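Local coordinates for protein Xaa-Pro dipeptidase (PDB 1WY2) that probably splits dipeptides that carry a C-terminal proline, as a two-metal peptidase of the M24B family that works as a homodimer, at residues 126-131 with 310-315. Sequence-based numbering, arbitrary orientation.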
# COMPACT_ATOMS: atom_id res chain seq x y z
N ILE A 126 -6.63 18.94 -6.10
CA ILE A 126 -7.97 18.70 -6.65
C ILE A 126 -8.16 19.24 -8.07
O ILE A 126 -9.05 18.79 -8.79
CB ILE A 126 -9.05 19.28 -5.71
CG1 ILE A 126 -10.40 18.60 -6.00
CG2 ILE A 126 -9.14 20.79 -5.87
CD1 ILE A 126 -11.47 18.88 -4.94
N ILE A 127 -7.34 20.21 -8.46
CA ILE A 127 -7.40 20.78 -9.81
C ILE A 127 -6.15 20.33 -10.55
O ILE A 127 -5.04 20.69 -10.18
CB ILE A 127 -7.43 22.32 -9.77
CG1 ILE A 127 -8.61 22.81 -8.92
CG2 ILE A 127 -7.52 22.87 -11.20
CD1 ILE A 127 -9.97 22.31 -9.37
N LYS A 128 -6.33 19.52 -11.59
CA LYS A 128 -5.20 19.02 -12.36
C LYS A 128 -4.76 19.98 -13.46
O LYS A 128 -5.58 20.65 -14.09
CB LYS A 128 -5.55 17.66 -13.01
CG LYS A 128 -5.36 16.44 -12.10
CD LYS A 128 -6.27 16.47 -10.88
CE LYS A 128 -6.07 15.24 -10.01
NZ LYS A 128 -6.82 15.34 -8.71
N SER A 129 -3.45 20.06 -13.66
CA SER A 129 -2.87 20.91 -14.68
C SER A 129 -2.96 20.16 -16.01
O SER A 129 -3.21 18.95 -16.02
CB SER A 129 -1.40 21.20 -14.37
OG SER A 129 -0.62 20.02 -14.46
N GLU A 130 -2.75 20.86 -17.11
CA GLU A 130 -2.80 20.21 -18.42
C GLU A 130 -1.77 19.08 -18.46
O GLU A 130 -2.00 18.03 -19.05
CB GLU A 130 -2.50 21.22 -19.53
CG GLU A 130 -3.46 22.40 -19.56
CD GLU A 130 -3.21 23.33 -20.74
OE1 GLU A 130 -2.06 23.77 -20.91
OE2 GLU A 130 -4.17 23.61 -21.49
N LYS A 131 -0.63 19.30 -17.81
CA LYS A 131 0.44 18.30 -17.75
C LYS A 131 -0.01 17.05 -17.01
O LYS A 131 0.24 15.93 -17.45
CB LYS A 131 1.68 18.89 -17.06
CG LYS A 131 2.77 17.88 -16.77
CD LYS A 131 3.98 18.54 -16.11
CE LYS A 131 4.96 17.50 -15.56
NZ LYS A 131 4.36 16.73 -14.43
N GLY A 310 -11.11 20.98 -14.40
CA GLY A 310 -9.81 20.49 -13.99
C GLY A 310 -9.88 19.34 -13.01
O GLY A 310 -8.87 18.68 -12.76
N MET A 311 -11.05 19.11 -12.43
CA MET A 311 -11.19 18.00 -11.48
C MET A 311 -11.28 16.69 -12.25
O MET A 311 -11.83 16.64 -13.35
CB MET A 311 -12.42 18.19 -10.60
CG MET A 311 -12.27 19.31 -9.58
SD MET A 311 -13.67 19.37 -8.45
CE MET A 311 -13.26 20.81 -7.48
N VAL A 312 -10.72 15.64 -11.66
CA VAL A 312 -10.76 14.32 -12.28
C VAL A 312 -11.42 13.40 -11.27
O VAL A 312 -10.94 13.23 -10.16
CB VAL A 312 -9.34 13.81 -12.59
CG1 VAL A 312 -9.41 12.39 -13.14
CG2 VAL A 312 -8.67 14.73 -13.62
N ILE A 313 -12.55 12.83 -11.67
CA ILE A 313 -13.32 11.95 -10.79
C ILE A 313 -13.83 10.73 -11.53
O ILE A 313 -13.84 10.69 -12.76
CB ILE A 313 -14.56 12.67 -10.22
CG1 ILE A 313 -15.45 13.18 -11.36
CG2 ILE A 313 -14.12 13.82 -9.33
CD1 ILE A 313 -16.80 13.74 -10.91
N THR A 314 -14.23 9.72 -10.77
CA THR A 314 -14.80 8.53 -11.39
C THR A 314 -16.31 8.61 -11.22
O THR A 314 -16.81 9.29 -10.32
CB THR A 314 -14.32 7.23 -10.72
OG1 THR A 314 -14.73 7.22 -9.34
CG2 THR A 314 -12.80 7.10 -10.81
N ILE A 315 -17.03 7.94 -12.11
CA ILE A 315 -18.48 7.86 -12.08
C ILE A 315 -18.68 6.36 -12.16
O ILE A 315 -18.47 5.75 -13.22
CB ILE A 315 -19.12 8.56 -13.30
CG1 ILE A 315 -18.77 10.05 -13.30
CG2 ILE A 315 -20.63 8.39 -13.28
CD1 ILE A 315 -19.29 10.81 -12.09
O HOH W 1 -9.69 16.12 -8.85
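Met311 lies against Ile126 and Ile127 where the connection from helix 118-125 to helix 130-153 meets the pita-bread fold of the M24 metallopeptidase domain. Residues 126-129 lead into helix 130-153, while 310-311 lead into strand 312-321, which runs on to the metal ligand Glu316.

The tight part is apolar. Met311 CG is anti to its own carbonyl carbon (chi1 -71°) and the chain runs straight beyond it, bringing CE within 3.7 Å of Ile126 CD1, while CG meets Ile127 CD1 at 3.8 Å. A long, unbranched thioether suits this place because it can reach across both isoleucines. Cutting this residue back to an alanine would probably leave a gap beside Ile126 and Ile127, with their CD1 methyls less firmly held. Trp296 and Pro297 also pack on Ile126.

Polar contacts hold the backbones together. Lys128 N donates to Gly310 O at 2.9 Å, nearly straight at the hydrogen (167°) but from above the carbonyl plane. Gly310 has a positive phi of 105°, where a CB would be jammed against the preceding carbonyl O; it would also run into Ile127 CG2, so glycine fits.

Lys128 combines both roles: CG and CD lie 4.0 Å from Val312 CG2, and the bend at its second torsion carries NZ back toward Arg125 O and a salt bridge with Glu295, which satisfy a buried ammonium.

Ile127 marks the looser margin, partly exposed although its CD1 is packed; beyond it Ser129 makes no contact with 310-315 and serves as N-cap of helix 130-153. Within the buried side, one water accepts from Lys128 NZ and Val312 N and donates to Ile126 O at 2.7 Å.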